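Local coordinates for protein transcriptional repressor (PDB 3KV1) that probably acts as a SorC-family transcriptional regulator that binds DNA and senses a sugar ligand through the domain described here, at residues P222-M227 against V245-A250; V17-L22 against A258-A263. All blocks are in the same frame, centred on the assembly; numbering follows the deposited sequence. Where two conformers were deposited one is given.

Contact 1: residues P222-M227 against V245-A250; sequences PNVVAM and VIDVLA
Four main-chain hydrogen bonds and one from a side chain join V224 and A226 to D247, V248 and A250. A226 N gives its hydrogen to V248 O, and A226 O receives A250 N. V224 O takes two donors, V248 N at 2.9 Å and D247 N, the second lying in the carbonyl plane on a lone pair. The side-chain bond comes from D247: with CG set beside its own backbone N (chi1 -54°), OD2 accepts V224 N at 2.8 Å through its anti lone pair, almost straight at 177°. Aspartate, a short carboxylate side chain, thus does at the strand's start what a backbone carbonyl does further on. V224 points into the partner chain, its CB 3.3 Å from V245 O.

Strands 223-227 and 248-252 run parallel, the two strands of a beta-alpha-beta unit whose helix is 234-242, within a mixed sheet, consistent with the Rossmann-like clan to which the family belongs.

Apolar contacts line both faces. V225 CG2 lies 4.0 Å from V248 CB, the two beta-branched valines side by side on the face packed by Y48 of helix 34-52. On the other, A226 CB meets I246 CD1 at 3.7 Å, its small methyl accommodating the longer isoleucine.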
ATOM      1  N   PRO A 222      18.583   9.507 -12.209  1.00 20.22           N
ATOM      2  CA  PRO A 222      20.010   9.898 -12.108  1.00 19.50           C
ATOM      3  C   PRO A 222      20.901   8.910 -11.359  1.00 24.03           C
ATOM      4  O   PRO A 222      22.075   8.805 -11.693  1.00 25.02           O
ATOM      5  CB  PRO A 222      19.951  11.208 -11.300  1.00 21.61           C
ATOM      6  CG  PRO A 222      18.583  11.765 -11.589  1.00 26.78           C
ATOM      7  CD  PRO A 222      17.669  10.570 -11.763  1.00 25.28           C
ATOM      8  N   ASN A 223      20.377   8.219 -10.349  1.00 19.84           N
ATOM      9  CA  ASN A 223      21.225   7.387  -9.524  1.00 18.13           C
ATOM     10  C   ASN A 223      20.604   6.016  -9.263  1.00 20.36           C
ATOM     11  O   ASN A 223      19.995   5.810  -8.205  1.00 21.05           O
ATOM     12  CB  ASN A 223      21.496   8.066  -8.168  1.00 19.78           C
ATOM     13  CG  ASN A 223      22.222   9.398  -8.320  1.00 22.38           C
ATOM     14  OD1 ASN A 223      23.395   9.432  -8.673  1.00 24.27           O
ATOM     15  ND2 ASN A 223      21.504  10.483  -8.115  1.00 22.08           N
ATOM     16  N   VAL A 224      20.768   5.117 -10.223  1.00 19.48           N
ATOM     17  CA  VAL A 224      20.256   3.749 -10.104  1.00 19.71           C
ATOM     18  C   VAL A 224      21.303   2.960  -9.340  1.00 16.82           C
ATOM     19  O   VAL A 224      22.439   2.779  -9.799  1.00 18.97           O
ATOM     20  CB  VAL A 224      19.993   3.165 -11.496  1.00 17.73           C
ATOM     21  CG1 VAL A 224      19.656   1.687 -11.431  1.00 20.92           C
ATOM     22  CG2 VAL A 224      18.831   3.989 -12.188  1.00 20.16           C
ATOM     23  N   VAL A 225      20.924   2.532  -8.142  1.00 17.97           N
ATOM     24  CA  VAL A 225      21.818   1.760  -7.295  1.00 16.61           C
ATOM     25  C   VAL A 225      21.367   0.307  -7.396  1.00 20.59           C
ATOM     26  O   VAL A 225      20.245  -0.028  -6.988  1.00 21.30           O
ATOM     27  CB  VAL A 225      21.646   2.160  -5.824  1.00 20.10           C
ATOM     28  CG1 VAL A 225      22.548   1.250  -4.937  1.00 21.28           C
ATOM     29  CG2 VAL A 225      21.942   3.669  -5.620  1.00 22.40           C
ATOM     30  N   ALA A 226      22.239  -0.541  -7.914  1.00 18.88           N
ATOM     31  CA  ALA A 226      21.862  -1.932  -8.185  1.00 19.70           C
ATOM     32  C   ALA A 226      22.736  -2.840  -7.329  1.00 23.48           C
ATOM     33  O   ALA A 226      23.962  -2.658  -7.209  1.00 22.44           O
ATOM     34  CB  ALA A 226      22.017  -2.263  -9.668  1.00 22.75           C
HETATM   35  N   MSE A 227      22.112  -3.889  -6.816  0.56 19.98           N
HETATM   36  CA  MSE A 227      22.722  -4.684  -5.783  0.56 19.06           C
HETATM   37  C   MSE A 227      22.649  -6.187  -6.101  0.56 20.70           C
HETATM   38  O   MSE A 227      21.574  -6.705  -6.375  0.56 19.66           O
HETATM   39  CB  MSE A 227      21.981  -4.371  -4.481  0.56 16.35           C
HETATM   40  CG  MSE A 227      21.798  -2.865  -4.200  0.56 19.25           C
HETATM   41 SE   MSE A 227      20.799  -2.792  -2.523  0.56 34.82          SE
HETATM   42  CE  MSE A 227      21.976  -4.161  -1.546  0.56 23.15           C
ATOM     43  N   VAL A 245      21.872   1.131 -17.603  1.00 24.37           N
ATOM     44  CA  VAL A 245      21.092   1.974 -16.686  1.00 20.68           C
ATOM     45  C   VAL A 245      21.678   2.141 -15.299  1.00 22.37           C
ATOM     46  O   VAL A 245      21.198   3.004 -14.526  1.00 22.42           O
ATOM     47  CB  VAL A 245      19.628   1.526 -16.560  1.00 23.55           C
ATOM     48  CG1 VAL A 245      18.978   1.407 -17.938  1.00 26.76           C
ATOM     49  CG2 VAL A 245      19.549   0.210 -15.822  1.00 22.82           C
ATOM     50  N   ILE A 246      22.679   1.343 -14.955  1.00 25.88           N
ATOM     51  CA  ILE A 246      23.169   1.340 -13.573  1.00 22.37           C
ATOM     52  C   ILE A 246      24.181   2.440 -13.320  1.00 22.83           C
ATOM     53  O   ILE A 246      25.099   2.636 -14.137  1.00 23.67           O
ATOM     54  CB  ILE A 246      23.777  -0.005 -13.233  1.00 22.24           C
ATOM     55  CG1 ILE A 246      22.691  -1.070 -13.310  1.00 24.92           C
ATOM     56  CG2 ILE A 246      24.367   0.018 -11.815  1.00 23.35           C
ATOM     57  CD1 ILE A 246      23.252  -2.473 -13.100  1.00 26.09           C
ATOM     58  N   ASP A 247      23.993   3.183 -12.228  1.00 23.16           N
ATOM     59  CA  ASP A 247      24.961   4.210 -11.863  1.00 23.06           C
ATOM     60  C   ASP A 247      25.865   3.814 -10.697  1.00 24.72           C
ATOM     61  O   ASP A 247      27.047   4.187 -10.653  1.00 22.70           O
ATOM     62  CB  ASP A 247      24.222   5.492 -11.586  1.00 22.32           C
ATOM     63  CG  ASP A 247      23.333   5.879 -12.759  1.00 32.01           C
ATOM     64  OD1 ASP A 247      23.920   6.160 -13.838  1.00 32.24           O
ATOM     65  OD2 ASP A 247      22.071   5.846 -12.629  1.00 24.42           O
ATOM     66  N   VAL A 248      25.303   3.093  -9.732  1.00 20.72           N
ATOM     67  CA  VAL A 248      26.086   2.653  -8.588  1.00 20.25           C
ATOM     68  C   VAL A 248      25.926   1.129  -8.441  1.00 23.47           C
ATOM     69  O   VAL A 248      24.796   0.631  -8.291  1.00 22.92           O
ATOM     70  CB  VAL A 248      25.581   3.325  -7.315  1.00 22.80           C
ATOM     71  CG1 VAL A 248      26.322   2.792  -6.094  1.00 24.52           C
ATOM     72  CG2 VAL A 248      25.697   4.877  -7.404  1.00 22.49           C
ATOM     73  N   LEU A 249      27.031   0.394  -8.511  1.00 21.13           N
ATOM     74  CA  LEU A 249      26.944  -1.062  -8.412  1.00 19.82           C
ATOM     75  C   LEU A 249      27.466  -1.455  -7.047  1.00 19.73           C
ATOM     76  O   LEU A 249      28.576  -1.082  -6.687  1.00 23.19           O
ATOM     77  CB  LEU A 249      27.810  -1.719  -9.484  1.00 21.23           C
ATOM     78  CG  LEU A 249      27.894  -3.244  -9.409  1.00 22.92           C
ATOM     79  CD1 LEU A 249      26.514  -3.818  -9.767  1.00 24.44           C
ATOM     80  CD2 LEU A 249      28.990  -3.773 -10.359  1.00 23.99           C
ATOM     81  N   ALA A 250      26.674  -2.187  -6.275  1.00 19.39           N
ATOM     82  CA  ALA A 250      27.133  -2.647  -4.977  1.00 19.70           C
ATOM     83  C   ALA A 250      27.170  -4.199  -5.032  1.00 21.76           C
ATOM     84  O   ALA A 250      26.175  -4.829  -5.315  1.00 20.31           O
ATOM     85  CB  ALA A 250      26.163  -2.126  -3.846  1.00 22.14           C
TER

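Contact 2: residues V17-L22 against A258-A263; sequences VEKFNL and ALLNLA
The F20 ring turns its far edge to helix 253-264, where L259 O lies 3.8 Å from F20 CZ. The oxygen sits beside the ring edge, near its plane, while its C=O points along the helix to A263 N. Over one face of the ring is K19, with K19 CG 4.2 Å above the plane near the F20 ring centre. L259 CB comes 3.9 Å from F20 CE2, and the two side chains cross at about a right angle. A263 CB, one turn further along the helix, approaches F20 CZ obliquely at 4.0 Å. Phenylalanine suits this place because it is long and flat enough to reach across to helix 253-264; its other contacts include M238 of helix 234-242, which also packs on L259.

K19 adds its aliphatic chain. CG stands anti to the backbone N (chi1 -163°) and the chain bends at chi2 (69°), bringing CE to 3.5 Å from A263 CB, with CG 3.9 Å from the same methyl. A small alanine lets the lysine lie this close to the helix. L260 flanks the pair: its CD2 is 4.3 Å from K19 CB, and it also packs on L12, K15 and L16 of helix 10-20.

This is plain packing of the N-terminal helix against the C-terminal one, near the protein surface. No hydrogen bond or salt bridge spans the two segments, so their association rests on van der Waals and hydrophobic contact, and the lysine contributes through its methylenes rather than its charge.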
ATOM      1  N   VAL A  17      34.358   1.112 -12.216  1.00 25.13           N
ATOM      2  CA  VAL A  17      33.868   2.418 -12.594  1.00 28.05           C
ATOM      3  C   VAL A  17      34.305   2.736 -14.012  1.00 30.61           C
ATOM      4  O   VAL A  17      33.495   3.154 -14.839  1.00 32.60           O
ATOM      5  CB  VAL A  17      34.361   3.497 -11.612  1.00 32.15           C
ATOM      6  CG1 VAL A  17      34.245   4.911 -12.226  1.00 30.25           C
ATOM      7  CG2 VAL A  17      33.585   3.398 -10.289  1.00 30.93           C
ATOM      8  N   GLU A  18      35.575   2.484 -14.306  1.00 30.53           N
ATOM      9  CA  GLU A  18      36.104   2.781 -15.623  1.00 35.87           C
ATOM     10  C   GLU A  18      35.485   1.874 -16.669  1.00 37.74           C
ATOM     11  O   GLU A  18      35.075   2.325 -17.729  1.00 40.41           O
ATOM     12  CB  GLU A  18      37.624   2.619 -15.625  1.00 43.11           C
ATOM     13  CG  GLU A  18      38.335   3.693 -16.408  1.00 61.91           C
ATOM     14  CD  GLU A  18      39.797   3.367 -16.649  1.00 79.04           C
ATOM     15  OE1 GLU A  18      40.248   2.274 -16.227  1.00 81.15           O
ATOM     16  OE2 GLU A  18      40.492   4.204 -17.269  1.00 88.22           O
ATOM     17  N   LYS A  19      35.410   0.586 -16.362  1.00 34.76           N
ATOM     18  CA  LYS A  19      34.961  -0.387 -17.341  1.00 36.39           C
ATOM     19  C   LYS A  19      33.471  -0.267 -17.675  1.00 37.19           C
ATOM     20  O   LYS A  19      33.083  -0.472 -18.826  1.00 38.00           O
ATOM     21  CB  LYS A  19      35.293  -1.813 -16.852  1.00 32.37           C
ATOM     22  CG  LYS A  19      35.247  -2.875 -17.931  1.00 38.26           C
ATOM     23  CD  LYS A  19      36.409  -2.662 -18.896  1.00 47.23           C
ATOM     24  CE  LYS A  19      36.571  -3.827 -19.852  1.00 60.98           C
ATOM     25  NZ  LYS A  19      37.389  -3.457 -21.045  1.00 67.88           N
ATOM     26  N   PHE A  20      32.645   0.060 -16.675  1.00 27.87           N
ATOM     27  CA  PHE A  20      31.200  -0.003 -16.848  1.00 26.46           C
ATOM     28  C   PHE A  20      30.524   1.365 -16.810  1.00 33.58           C
ATOM     29  O   PHE A  20      29.305   1.447 -16.739  1.00 32.99           O
ATOM     30  CB  PHE A  20      30.580  -0.970 -15.829  1.00 25.99           C
ATOM     31  CG  PHE A  20      31.032  -2.400 -16.012  1.00 29.77           C
ATOM     32  CD1 PHE A  20      30.643  -3.122 -17.137  1.00 37.39           C
ATOM     33  CD2 PHE A  20      31.876  -3.010 -15.082  1.00 31.18           C
ATOM     34  CE1 PHE A  20      31.068  -4.444 -17.322  1.00 41.48           C
ATOM     35  CE2 PHE A  20      32.313  -4.329 -15.260  1.00 37.15           C
ATOM     36  CZ  PHE A  20      31.908  -5.045 -16.379  1.00 36.68           C
ATOM     37  N   ASN A  21      31.325   2.423 -16.876  1.00 29.33           N
ATOM     38  CA  ASN A  21      30.788   3.772 -16.881  1.00 32.88           C
ATOM     39  C   ASN A  21      29.876   4.046 -15.677  1.00 28.01           C
ATOM     40  O   ASN A  21      28.779   4.567 -15.825  1.00 29.62           O
ATOM     41  CB  ASN A  21      30.005   3.985 -18.163  1.00 38.96           C
ATOM     42  CG  ASN A  21      30.433   5.207 -18.884  1.00 61.91           C
ATOM     43  OD1 ASN A  21      29.879   6.292 -18.674  1.00 63.34           O
ATOM     44  ND2 ASN A  21      31.454   5.061 -19.733  1.00 70.11           N
ATOM     45  N   LEU A  22      30.326   3.678 -14.484  1.00 23.45           N
ATOM     46  CA  LEU A  22      29.529   3.898 -13.294  1.00 23.15           C
ATOM     47  C   LEU A  22      29.909   5.219 -12.678  1.00 25.45           C
ATOM     48  O   LEU A  22      30.984   5.774 -12.944  1.00 27.05           O
ATOM     49  CB  LEU A  22      29.816   2.814 -12.260  1.00 21.02           C
ATOM     50  CG  LEU A  22      29.569   1.392 -12.790  1.00 23.67           C
ATOM     51  CD1 LEU A  22      30.201   0.334 -11.852  1.00 22.72           C
ATOM     52  CD2 LEU A  22      28.069   1.205 -12.874  1.00 25.02           C
ATOM     53  N   ALA A 258      34.694 -11.421 -11.266  1.00 25.07           N
ATOM     54  CA  ALA A 258      33.986 -12.122 -12.351  1.00 30.42           C
ATOM     55  C   ALA A 258      33.627 -11.180 -13.507  1.00 25.08           C
ATOM     56  O   ALA A 258      33.803 -11.549 -14.685  1.00 27.06           O
ATOM     57  CB  ALA A 258      32.705 -12.802 -11.824  1.00 31.00           C
ATOM     58  N   LEU A 259      33.126  -9.994 -13.156  1.00 22.55           N
ATOM     59  CA  LEU A 259      32.692  -8.971 -14.124  1.00 22.18           C
ATOM     60  C   LEU A 259      33.873  -8.474 -14.944  1.00 26.80           C
ATOM     61  O   LEU A 259      33.759  -8.310 -16.165  1.00 28.23           O
ATOM     62  CB  LEU A 259      32.060  -7.793 -13.406  1.00 24.67           C
ATOM     63  CG  LEU A 259      30.736  -8.160 -12.711  1.00 24.46           C
ATOM     64  CD1 LEU A 259      30.289  -7.008 -11.848  1.00 25.86           C
ATOM     65  CD2 LEU A 259      29.680  -8.560 -13.733  1.00 27.73           C
ATOM     66  N   LEU A 260      35.003  -8.227 -14.269  1.00 25.35           N
ATOM     67  CA  LEU A 260      36.198  -7.736 -14.959  1.00 31.21           C
ATOM     68  C   LEU A 260      36.762  -8.801 -15.884  1.00 36.60           C
ATOM     69  O   LEU A 260      37.243  -8.498 -16.981  1.00 38.21           O
ATOM     70  CB  LEU A 260      37.260  -7.246 -13.970  1.00 29.85           C
ATOM     71  CG  LEU A 260      36.805  -6.007 -13.190  1.00 32.27           C
ATOM     72  CD1 LEU A 260      37.810  -5.701 -12.078  1.00 36.78           C
ATOM     73  CD2 LEU A 260      36.636  -4.820 -14.140  1.00 31.68           C
ATOM     74  N   ASN A 261      36.735 -10.053 -15.430  1.00 29.42           N
ATOM     75  CA  ASN A 261      37.120 -11.162 -16.283  1.00 27.58           C
ATOM     76  C   ASN A 261      36.222 -11.317 -17.499  1.00 32.81           C
ATOM     77  O   ASN A 261      36.712 -11.486 -18.616  1.00 34.00           O
ATOM     78  CB  ASN A 261      37.130 -12.460 -15.474  1.00 28.81           C
ATOM     79  CG  ASN A 261      37.757 -13.605 -16.224  1.00 37.87           C
ATOM     80  OD1 ASN A 261      38.949 -13.558 -16.581  1.00 37.24           O
ATOM     81  ND2 ASN A 261      36.981 -14.667 -16.431  1.00 41.25           N
ATOM     82  N   LEU A 262      34.905 -11.253 -17.290  1.00 27.41           N
ATOM     83  CA  LEU A 262      33.963 -11.395 -18.397  1.00 28.06           C
ATOM     84  C   LEU A 262      34.162 -10.258 -19.419  1.00 36.87           C
ATOM     85  O   LEU A 262      34.093 -10.474 -20.630  1.00 38.94           O
ATOM     86  CB  LEU A 262      32.514 -11.330 -17.871  1.00 32.03           C
ATOM     87  CG  LEU A 262      32.058 -12.541 -17.051  1.00 38.36           C
ATOM     88  CD1 LEU A 262      30.665 -12.315 -16.416  1.00 34.40           C
ATOM     89  CD2 LEU A 262      32.073 -13.784 -17.951  1.00 39.61           C
ATOM     90  N   ALA A 263      34.387  -9.041 -18.924  1.00 32.02           N
ATOM     91  CA  ALA A 263      34.579  -7.886 -19.804  1.00 37.06           C
ATOM     92  C   ALA A 263      35.891  -7.953 -20.589  1.00 42.56           C
ATOM     93  O   ALA A 263      35.923  -7.649 -21.787  1.00 41.76           O
ATOM     94  CB  ALA A 263      34.487  -6.570 -18.999  1.00 34.50           C
TER

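From the N terminus, helix 10-20 supplies the first half of contact 2, and the chain then passes through L22 into strand 24-28. Most of the domain follows before strand 223-227, helix 234-242 and strand 248-252 close the short loop of contact 1. Strand 248-252 leads directly into helix 253-264, which returns to helix 10-20 and closes the long loop of contact 2, with contact 1 nested inside it. The centres lie about 13 Å apart, and the two meet where L22 packs on I246, D247 and L249, and where L249 touches L259. Together they tie the chain's two terminal helices to the central sheet.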